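PDB 3MC1: predicted phosphatase, HAD family from Clostridium acetobutylicum, which probably hydrolyses phosphate esters as a member of the haloacid dehalogenase superfamily, on a substrate that is not established. Local coordinates for residues A[7-12]-A[92-97]; A[101-106]-A[212-217]; A[118-123]-A[127-132]. All blocks are in the same frame, centred on the assembly; numbering follows the deposited sequence.

Interaction 1: A[7-12]-A[92-97]. With NA (sodium ion), chain C.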
loop_
_atom_site.group_PDB
_atom_site.type_symbol
_atom_site.label_atom_id
_atom_site.label_comp_id
_atom_site.label_asym_id
_atom_site.label_seq_id
_atom_site.Cartn_x
_atom_site.Cartn_y
_atom_site.Cartn_z
ATOM N N VAL A 7 -9.449 8.614 -7.280
ATOM C CA VAL A 7 -9.371 7.862 -6.044
ATOM C C VAL A 7 -8.062 7.058 -6.081
ATOM O O VAL A 7 -7.903 6.158 -6.909
ATOM C CB VAL A 7 -10.555 6.878 -5.910
ATOM C CG1 VAL A 7 -10.472 6.161 -4.572
ATOM C CG2 VAL A 7 -11.912 7.619 -6.040
ATOM N N LEU A 8 -7.123 7.415 -5.208
ATOM C CA LEU A 8 -5.843 6.707 -5.108
ATOM C C LEU A 8 -5.938 5.663 -3.988
ATOM O O LEU A 8 -6.512 5.919 -2.934
ATOM C CB LEU A 8 -4.704 7.691 -4.812
ATOM C CG LEU A 8 -4.097 8.448 -6.004
ATOM C CD1 LEU A 8 -5.156 9.315 -6.685
ATOM C CD2 LEU A 8 -2.914 9.302 -5.527
ATOM N N PHE A 9 -5.376 4.483 -4.236
ATOM C CA PHE A 9 -5.403 3.376 -3.283
ATOM C C PHE A 9 -3.997 2.854 -3.037
ATOM O O PHE A 9 -3.173 2.813 -3.958
ATOM C CB PHE A 9 -6.172 2.172 -3.849
ATOM C CG PHE A 9 -7.657 2.391 -4.056
ATOM C CD1 PHE A 9 -8.573 1.997 -3.087
ATOM C CD2 PHE A 9 -8.135 2.909 -5.260
ATOM C CE1 PHE A 9 -9.957 2.106 -3.321
ATOM C CE2 PHE A 9 -9.504 3.025 -5.502
ATOM C CZ PHE A 9 -10.417 2.621 -4.535
ATOM N N ASP A 10 -3.721 2.443 -1.805
ATOM C CA ASP A 10 -2.437 1.807 -1.544
ATOM C C ASP A 10 -2.748 0.370 -1.965
ATOM O O ASP A 10 -3.909 0.052 -2.254
ATOM C CB ASP A 10 -2.058 1.860 -0.067
ATOM C CG ASP A 10 -0.702 1.221 0.198
ATOM O OD1 ASP A 10 0.208 1.376 -0.652
ATOM O OD2 ASP A 10 -0.545 0.564 1.249
ATOM N N LEU A 11 -1.742 -0.500 -2.015
ATOM C CA LEU A 11 -1.961 -1.880 -2.438
ATOM C C LEU A 11 -2.100 -2.869 -1.280
ATOM O O LEU A 11 -3.193 -3.358 -1.006
ATOM C CB LEU A 11 -0.822 -2.320 -3.379
ATOM C CG LEU A 11 -0.827 -3.744 -3.952
ATOM C CD1 LEU A 11 -2.200 -4.148 -4.493
ATOM C CD2 LEU A 11 0.201 -3.812 -5.079
ATOM N N ASP A 12 -0.985 -3.168 -0.618
ATOM C CA ASP A 12 -0.970 -4.093 0.514
ATOM C C ASP A 12 -1.814 -3.559 1.670
ATOM O O ASP A 12 -1.645 -2.422 2.085
ATOM C CB ASP A 12 0.470 -4.310 1.016
ATOM C CG ASP A 12 1.383 -4.906 -0.045
ATOM O OD1 ASP A 12 0.980 -5.890 -0.706
ATOM O OD2 ASP A 12 2.509 -4.393 -0.214
ATOM N N GLU A 92 -13.045 -6.118 -5.628
ATOM C CA GLU A 92 -13.328 -6.000 -7.051
ATOM C C GLU A 92 -14.707 -5.375 -7.281
ATOM O O GLU A 92 -14.877 -4.557 -8.183
ATOM C CB GLU A 92 -13.237 -7.358 -7.753
ATOM C CG GLU A 92 -13.654 -7.295 -9.207
ATOM C CD GLU A 92 -13.161 -8.485 -10.011
ATOM O OE1 GLU A 92 -12.880 -9.545 -9.411
ATOM O OE2 GLU A 92 -13.074 -8.362 -11.247
ATOM N N ALA A 93 -15.685 -5.761 -6.464
ATOM C CA ALA A 93 -17.034 -5.201 -6.574
ATOM C C ALA A 93 -16.936 -3.674 -6.398
ATOM O O ALA A 93 -17.545 -2.904 -7.144
ATOM C CB ALA A 93 -17.921 -5.794 -5.507
ATOM N N LEU A 94 -16.146 -3.251 -5.417
ATOM C CA LEU A 94 -15.933 -1.830 -5.143
ATOM C C LEU A 94 -15.357 -1.112 -6.362
ATOM O O LEU A 94 -15.905 -0.098 -6.810
ATOM C CB LEU A 94 -14.978 -1.654 -3.946
ATOM C CG LEU A 94 -14.528 -0.207 -3.664
ATOM C CD1 LEU A 94 -15.738 0.648 -3.277
ATOM C CD2 LEU A 94 -13.494 -0.184 -2.559
ATOM N N LEU A 95 -14.255 -1.643 -6.894
ATOM C CA LEU A 95 -13.592 -1.061 -8.059
ATOM C C LEU A 95 -14.528 -0.942 -9.251
ATOM O O LEU A 95 -14.534 0.081 -9.941
ATOM C CB LEU A 95 -12.387 -1.909 -8.459
ATOM C CG LEU A 95 -11.301 -2.069 -7.393
ATOM C CD1 LEU A 95 -10.198 -3.005 -7.906
ATOM C CD2 LEU A 95 -10.729 -0.704 -7.065
ATOM N N SER A 96 -15.301 -1.995 -9.504
ATOM C CA SER A 96 -16.234 -1.978 -10.627
ATOM C C SER A 96 -17.254 -0.857 -10.414
ATOM O O SER A 96 -17.451 -0.022 -11.293
ATOM C CB SER A 96 -16.962 -3.320 -10.742
ATOM O OG SER A 96 -17.773 -3.360 -11.905
ATOM N N SER A 97 -17.885 -0.844 -9.241
ATOM C CA SER A 97 -18.885 0.173 -8.912
ATOM C C SER A 97 -18.340 1.593 -9.087
ATOM O O SER A 97 -19.004 2.456 -9.667
ATOM C CB SER A 97 -19.378 -0.019 -7.475
ATOM O OG SER A 97 -20.358 0.956 -7.131
HETATM NA NA NA C . -0.909 -0.518 3.026
HETATM O O HOH W 1 -0.378 -2.124 4.692
HETATM O O HOH W 2 0.309 1.175 3.759
#
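F9 holds its ring anti to its own carbonyl carbon (chi1 -67°), and L95 places CG in the same way (chi1 -60°). The two side chains slide past each other in opposite directions and touch at their ends. The outer end of the F9 ring takes both leucines, L94 and L95. F9 CZ lies 4.2 Å from L95 CD2. F9 CE1 lies 4.3 Å from L94 CD2. Both methyls come in obliquely. The contact is light, apolar and buried, and no hydrogen bond crosses it.

Just past F9 the strand opens into the metal loop. D10 OD2 binds sodium at 2.1 Å and D12 O at 2.2 Å. Two waters and D167 also bind the ion. The D12 carboxylate turns to other partners: a salt bridge to K111 and a hydrogen bond with S18 OG. D10 and D12 fit the DxDx(T/V) pattern, consistent with a HAD active site; in the family the first aspartate is usually the nucleophile.

Strand 6-9 runs between strands 104-109 and 162-166. Helix 91-101 packs over F9, with L95 also on L105 of strand 104-109 and L94 reaching helix 207-215.

Interaction 2: A[101-106]-A[212-217]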
loop_
_atom_site.group_PDB
_atom_site.type_symbol
_atom_site.label_atom_id
_atom_site.label_comp_id
_atom_site.label_asym_id
_atom_site.label_seq_id
_atom_site.Cartn_x
_atom_site.Cartn_y
_atom_site.Cartn_z
ATOM N N TYR A 101 -19.461 4.722 -11.704
ATOM C CA TYR A 101 -19.798 6.074 -11.276
ATOM C C TYR A 101 -19.004 7.101 -12.077
ATOM O O TYR A 101 -19.395 8.262 -12.168
ATOM C CB TYR A 101 -19.505 6.261 -9.786
ATOM C CG TYR A 101 -20.689 6.016 -8.879
ATOM C CD1 TYR A 101 -21.005 4.732 -8.433
ATOM C CD2 TYR A 101 -21.515 7.073 -8.485
ATOM C CE1 TYR A 101 -22.114 4.504 -7.618
ATOM C CE2 TYR A 101 -22.627 6.855 -7.674
ATOM C CZ TYR A 101 -22.923 5.570 -7.246
ATOM O OH TYR A 101 -24.036 5.355 -6.466
ATOM N N GLY A 102 -17.885 6.677 -12.653
ATOM C CA GLY A 102 -17.081 7.591 -13.440
ATOM C C GLY A 102 -15.753 7.967 -12.805
ATOM O O GLY A 102 -14.991 8.739 -13.384
ATOM N N PHE A 103 -15.481 7.440 -11.613
ATOM C CA PHE A 103 -14.225 7.712 -10.917
ATOM C C PHE A 103 -13.030 7.166 -11.704
ATOM O O PHE A 103 -13.140 6.149 -12.390
ATOM C CB PHE A 103 -14.223 7.040 -9.537
ATOM C CG PHE A 103 -15.051 7.742 -8.498
ATOM C CD1 PHE A 103 -14.675 8.993 -8.021
ATOM C CD2 PHE A 103 -16.187 7.132 -7.967
ATOM C CE1 PHE A 103 -15.416 9.630 -7.027
ATOM C CE2 PHE A 103 -16.941 7.757 -6.971
ATOM C CZ PHE A 103 -16.553 9.014 -6.496
ATOM N N HIS A 104 -11.897 7.857 -11.619
ATOM C CA HIS A 104 -10.667 7.392 -12.256
ATOM C C HIS A 104 -9.894 6.810 -11.073
ATOM O O HIS A 104 -9.669 7.510 -10.081
ATOM C CB HIS A 104 -9.879 8.547 -12.871
ATOM C CG HIS A 104 -10.474 9.080 -14.136
ATOM N ND1 HIS A 104 -11.633 9.829 -14.158
ATOM C CD2 HIS A 104 -10.088 8.951 -15.427
ATOM C CE1 HIS A 104 -11.933 10.136 -15.407
ATOM N NE2 HIS A 104 -11.011 9.614 -16.196
ATOM N N LEU A 105 -9.502 5.539 -11.169
ATOM C CA LEU A 105 -8.811 4.866 -10.069
ATOM C C LEU A 105 -7.312 4.753 -10.302
ATOM O O LEU A 105 -6.878 4.444 -11.408
ATOM C CB LEU A 105 -9.423 3.470 -9.846
ATOM C CG LEU A 105 -10.963 3.403 -9.809
ATOM C CD1 LEU A 105 -11.443 1.965 -9.554
ATOM C CD2 LEU A 105 -11.490 4.324 -8.725
ATOM N N VAL A 106 -6.532 4.993 -9.245
ATOM C CA VAL A 106 -5.075 4.945 -9.335
ATOM C C VAL A 106 -4.470 4.218 -8.135
ATOM O O VAL A 106 -4.977 4.316 -7.024
ATOM C CB VAL A 106 -4.476 6.395 -9.365
ATOM C CG1 VAL A 106 -2.949 6.348 -9.471
ATOM C CG2 VAL A 106 -5.054 7.185 -10.550
ATOM N N LYS A 212 -19.349 3.473 0.652
ATOM C CA LYS A 212 -20.279 4.524 1.068
ATOM C C LYS A 212 -19.583 5.856 1.295
ATOM O O LYS A 212 -20.046 6.898 0.828
ATOM C CB LYS A 212 -20.988 4.120 2.362
ATOM C CG LYS A 212 -21.787 2.829 2.283
ATOM C CD LYS A 212 -22.464 2.544 3.620
ATOM C CE LYS A 212 -23.288 1.266 3.583
ATOM N NZ LYS A 212 -24.389 1.340 2.593
ATOM N N LYS A 213 -18.462 5.809 2.012
ATOM C CA LYS A 213 -17.689 7.003 2.338
ATOM C C LYS A 213 -17.123 7.710 1.114
ATOM O O LYS A 213 -17.095 8.939 1.064
ATOM C CB LYS A 213 -16.540 6.641 3.280
ATOM C CG LYS A 213 -15.921 7.838 3.976
ATOM C CD LYS A 213 -16.923 8.459 4.942
ATOM C CE LYS A 213 -16.257 9.403 5.932
ATOM N NZ LYS A 213 -17.241 9.912 6.926
ATOM N N ILE A 214 -16.650 6.941 0.140
ATOM C CA ILE A 214 -16.095 7.542 -1.065
ATOM C C ILE A 214 -17.163 8.384 -1.746
ATOM O O ILE A 214 -16.902 9.494 -2.206
ATOM C CB ILE A 214 -15.591 6.469 -2.056
ATOM C CG1 ILE A 214 -14.356 5.771 -1.480
ATOM C CG2 ILE A 214 -15.248 7.114 -3.401
ATOM C CD1 ILE A 214 -13.814 4.662 -2.368
ATOM N N LEU A 215 -18.373 7.848 -1.800
ATOM C CA LEU A 215 -19.479 8.547 -2.428
ATOM C C LEU A 215 -19.901 9.799 -1.663
ATOM O O LEU A 215 -19.841 10.906 -2.200
ATOM C CB LEU A 215 -20.674 7.601 -2.587
ATOM C CG LEU A 215 -20.485 6.407 -3.533
ATOM C CD1 LEU A 215 -21.723 5.516 -3.489
ATOM C CD2 LEU A 215 -20.233 6.901 -4.952
ATOM N N GLU A 216 -20.311 9.650 -0.407
ATOM C CA GLU A 216 -20.746 10.827 0.327
ATOM C C GLU A 216 -19.664 11.876 0.503
ATOM O O GLU A 216 -19.889 12.906 1.127
ATOM C CB GLU A 216 -21.363 10.450 1.678
ATOM C CG GLU A 216 -20.585 9.495 2.542
ATOM C CD GLU A 216 -21.303 9.231 3.858
ATOM O OE1 GLU A 216 -21.428 10.179 4.666
ATOM O OE2 GLU A 216 -21.754 8.085 4.081
ATOM N N LEU A 217 -18.491 11.624 -0.066
ATOM C CA LEU A 217 -17.398 12.587 0.003
ATOM C C LEU A 217 -17.471 13.535 -1.187
ATOM O O LEU A 217 -17.109 14.713 -1.025
ATOM C CB LEU A 217 -16.039 11.883 0.014
ATOM C CG LEU A 217 -15.349 11.910 1.379
ATOM C CD1 LEU A 217 -13.888 11.490 1.243
ATOM C CD2 LEU A 217 -15.434 13.326 1.941
#
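Y101 and L215 cross at about a right angle, and one methyl of L215 sits over a face of the tyrosine ring. L215 CD2 is 3.7 Å from the centroid of the Y101 ring, 12° off the normal, a well-centred CH-pi contact. The other methyl lies farther out along the ring: L215 CD1 is 3.9 Å from Y101 CZ.

The F103 ring meets the same CD2 differently. L215 CD2 lies at its edge, in the ring plane, 4.0 Å from F103 CE2. One methyl thus serves a ring face and a ring edge. I214 CG2, anti to its backbone N, approaches F103 obliquely, 3.9 Å from F103 CZ.

The turn between the two aromatic residues is a Schellman motif that ends helix 91-101. G102 has positive phi (110°) as its C-prime residue. G102 N bonds to K99 O and F103 N to L98 O. The chain then enters strand 104-109 of the parallel, Rossmann-like HAD sheet. Y101 and F103 flank G102 in the chain, and both point toward helix 207-215.

L98 of helix 91-101 touches both F103 and I214. The Y4 ring meets the F103 ring with planes at about 35°, and Y4 OH hydrogen-bonds to I214 O.

Interaction 3: A[118-123]-A[127-132]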
loop_
_atom_site.group_PDB
_atom_site.type_symbol
_atom_site.label_atom_id
_atom_site.label_comp_id
_atom_site.label_asym_id
_atom_site.label_seq_id
_atom_site.Cartn_x
_atom_site.Cartn_y
_atom_site.Cartn_z
ATOM N N GLN A 118 2.496 -6.849 -11.565
ATOM C CA GLN A 118 2.390 -8.301 -11.707
ATOM C C GLN A 118 1.280 -8.846 -10.839
ATOM O O GLN A 118 0.537 -9.734 -11.251
ATOM C CB GLN A 118 3.678 -9.008 -11.273
ATOM C CG GLN A 118 4.870 -8.825 -12.155
ATOM C CD GLN A 118 6.042 -9.642 -11.647
ATOM O OE1 GLN A 118 6.038 -10.876 -11.732
ATOM N NE2 GLN A 118 7.040 -8.961 -11.093
ATOM N N ILE A 119 1.201 -8.336 -9.615
ATOM C CA ILE A 119 0.194 -8.771 -8.660
ATOM C C ILE A 119 -1.222 -8.392 -9.104
ATOM O O ILE A 119 -2.118 -9.235 -9.109
ATOM C CB ILE A 119 0.494 -8.165 -7.262
ATOM C CG1 ILE A 119 1.754 -8.820 -6.680
ATOM C CG2 ILE A 119 -0.681 -8.363 -6.332
ATOM C CD1 ILE A 119 2.337 -8.057 -5.502
ATOM N N LEU A 120 -1.423 -7.131 -9.479
ATOM C CA LEU A 120 -2.750 -6.678 -9.900
ATOM C C LEU A 120 -3.219 -7.366 -11.186
ATOM O O LEU A 120 -4.409 -7.638 -11.356
ATOM C CB LEU A 120 -2.754 -5.156 -10.046
ATOM C CG LEU A 120 -2.600 -4.456 -8.688
ATOM C CD1 LEU A 120 -2.368 -2.964 -8.853
ATOM C CD2 LEU A 120 -3.844 -4.730 -7.852
ATOM N N GLU A 121 -2.288 -7.659 -12.085
ATOM C CA GLU A 121 -2.638 -8.354 -13.316
ATOM C C GLU A 121 -2.917 -9.812 -12.962
ATOM O O GLU A 121 -3.868 -10.418 -13.465
ATOM C CB GLU A 121 -1.503 -8.257 -14.332
ATOM C CG GLU A 121 -1.126 -6.828 -14.672
ATOM C CD GLU A 121 -0.124 -6.736 -15.807
ATOM O OE1 GLU A 121 0.659 -7.694 -15.992
ATOM O OE2 GLU A 121 -0.111 -5.702 -16.503
ATOM N N HIS A 122 -2.093 -10.370 -12.077
ATOM C CA HIS A 122 -2.270 -11.752 -11.641
ATOM C C HIS A 122 -3.673 -11.934 -11.067
ATOM O O HIS A 122 -4.328 -12.951 -11.298
ATOM C CB HIS A 122 -1.238 -12.106 -10.562
ATOM C CG HIS A 122 -1.396 -13.488 -10.003
ATOM N ND1 HIS A 122 -1.063 -14.623 -10.714
ATOM C CD2 HIS A 122 -1.869 -13.918 -8.811
ATOM C CE1 HIS A 122 -1.324 -15.691 -9.983
ATOM N NE2 HIS A 122 -1.815 -15.292 -8.822
ATOM N N PHE A 123 -4.131 -10.940 -10.316
ATOM C CA PHE A 123 -5.448 -11.007 -9.704
ATOM C C PHE A 123 -6.577 -10.486 -10.594
ATOM O O PHE A 123 -7.734 -10.450 -10.177
ATOM C CB PHE A 123 -5.425 -10.286 -8.352
ATOM C CG PHE A 123 -4.732 -11.076 -7.267
ATOM C CD1 PHE A 123 -5.248 -12.301 -6.846
ATOM C CD2 PHE A 123 -3.546 -10.623 -6.695
ATOM C CE1 PHE A 123 -4.598 -13.066 -5.876
ATOM C CE2 PHE A 123 -2.886 -11.383 -5.718
ATOM C CZ PHE A 123 -3.415 -12.607 -5.311
ATOM N N PHE A 127 -6.918 -3.652 -15.037
ATOM C CA PHE A 127 -7.613 -2.732 -15.924
ATOM C C PHE A 127 -8.604 -1.771 -15.280
ATOM O O PHE A 127 -9.119 -0.860 -15.942
ATOM C CB PHE A 127 -8.264 -3.535 -17.045
ATOM C CG PHE A 127 -7.269 -4.054 -18.042
ATOM C CD1 PHE A 127 -6.567 -3.171 -18.854
ATOM C CD2 PHE A 127 -7.008 -5.416 -18.145
ATOM C CE1 PHE A 127 -5.615 -3.638 -19.758
ATOM C CE2 PHE A 127 -6.059 -5.897 -19.046
ATOM C CZ PHE A 127 -5.362 -5.009 -19.855
ATOM N N TYR A 128 -8.871 -1.962 -13.993
ATOM C CA TYR A 128 -9.777 -1.065 -13.279
ATOM C C TYR A 128 -9.035 0.239 -13.008
ATOM O O TYR A 128 -9.644 1.270 -12.705
ATOM C CB TYR A 128 -10.191 -1.663 -11.939
ATOM C CG TYR A 128 -11.189 -2.796 -12.015
ATOM C CD1 TYR A 128 -12.472 -2.591 -12.529
ATOM C CD2 TYR A 128 -10.862 -4.069 -11.551
ATOM C CE1 TYR A 128 -13.407 -3.624 -12.577
ATOM C CE2 TYR A 128 -11.790 -5.116 -11.591
ATOM C CZ TYR A 128 -13.060 -4.884 -12.106
ATOM O OH TYR A 128 -13.973 -5.904 -12.137
ATOM N N PHE A 129 -7.713 0.195 -13.145
ATOM C CA PHE A 129 -6.882 1.358 -12.843
ATOM C C PHE A 129 -6.353 2.134 -14.026
ATOM O O PHE A 129 -5.982 1.557 -15.045
ATOM C CB PHE A 129 -5.704 0.910 -11.963
ATOM C CG PHE A 129 -6.136 0.296 -10.660
ATOM C CD1 PHE A 129 -6.544 1.108 -9.596
ATOM C CD2 PHE A 129 -6.242 -1.091 -10.531
ATOM C CE1 PHE A 129 -7.056 0.547 -8.425
ATOM C CE2 PHE A 129 -6.755 -1.657 -9.367
ATOM C CZ PHE A 129 -7.164 -0.836 -8.313
ATOM N N ASP A 130 -6.323 3.455 -13.867
ATOM C CA ASP A 130 -5.802 4.373 -14.869
ATOM C C ASP A 130 -4.277 4.312 -14.829
ATOM O O ASP A 130 -3.606 4.557 -15.829
ATOM C CB ASP A 130 -6.248 5.798 -14.555
ATOM C CG ASP A 130 -7.618 6.118 -15.112
ATOM O OD1 ASP A 130 -8.441 5.191 -15.262
ATOM O OD2 ASP A 130 -7.872 7.304 -15.381
ATOM N N ALA A 131 -3.730 4.008 -13.658
ATOM C CA ALA A 131 -2.285 3.903 -13.512
ATOM C C ALA A 131 -1.960 3.160 -12.224
ATOM O O ALA A 131 -2.749 3.156 -11.284
ATOM C CB ALA A 131 -1.649 5.295 -13.493
ATOM N N ILE A 132 -0.801 2.512 -12.202
ATOM C CA ILE A 132 -0.343 1.778 -11.028
ATOM C C ILE A 132 1.036 2.357 -10.780
ATOM O O ILE A 132 1.993 2.029 -11.472
ATOM C CB ILE A 132 -0.274 0.255 -11.316
ATOM C CG1 ILE A 132 -1.696 -0.282 -11.509
ATOM C CG2 ILE A 132 0.421 -0.472 -10.168
ATOM C CD1 ILE A 132 -1.768 -1.690 -12.068
#
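L120 and I132 join the helix and the second strand of a beta-alpha-beta unit. The unit is made of strand 104-109, helix 113-122 and strand 131-135, part of the Rossmann-like HAD fold. Only a short loop separates the two segments, and the chain turns back through a 3-10 segment that includes F127 and Y128.

The contact itself is apolar. L120 and I132 pass in opposite directions, and their ends come into contact. I132 CG1 stands anti to the carbonyl carbon (chi1 -68°), and CD1 extends it (chi2 168°) to the leucine. L120 CD1 meets I132 CD1 at 3.5 Å, a close methyl-to-methyl touch. The same L120 methyl lies 3.8 Å from I132 CG1 and 4.0 Å from I132 CG2. It therefore touches both branches of the isoleucine. The other branch of L120 turns to F129. L120 CD2 and F129 CE2 are 4.5 Å apart, a looser and oblique approach. L120 also touches V107 of strand 104-109, which F129 shares.

Backbone bonds act within the helix and beside the strand. H122 N and F123 N bond back to Q118 O and I119 O and complete the last turn. D130 and A131 pair with L105 and V107 of the neighbouring strand. No hydrogen bond links 118-123 to 127-132.

The H122 ring meets F83 edge-to-face. On the other segment, F129 packs on L105 and on L95 of helix 91-101. Back at the leucine, L120 CB lies 4.1 Å from I132 CD1, so this isoleucine methyl meets both the base and one tip of the L120 side chain.

How the interactions relate
From the N terminus, strand 6-9 and the metal loop come first. Interaction 1 closes the long, helix-rich loop that returns at 92-97. Interaction 2 opens after it, at the end of the same helix, and closes only near the C terminus. Interaction 3 is a short local closure nested inside that loop. All three reach one parallel sheet. F9 N bonds to V106 O, tying interaction 1 to interaction 2, and L105 O accepts D130 N, tying interaction 2 to interaction 3. L11 CD1 packs on L120 CD2, and E92 OE2 bonds to Y128 OH. Together they join helices 91-101, 113-122 and 207-215 to strands 6-9, 104-109 and 131-135.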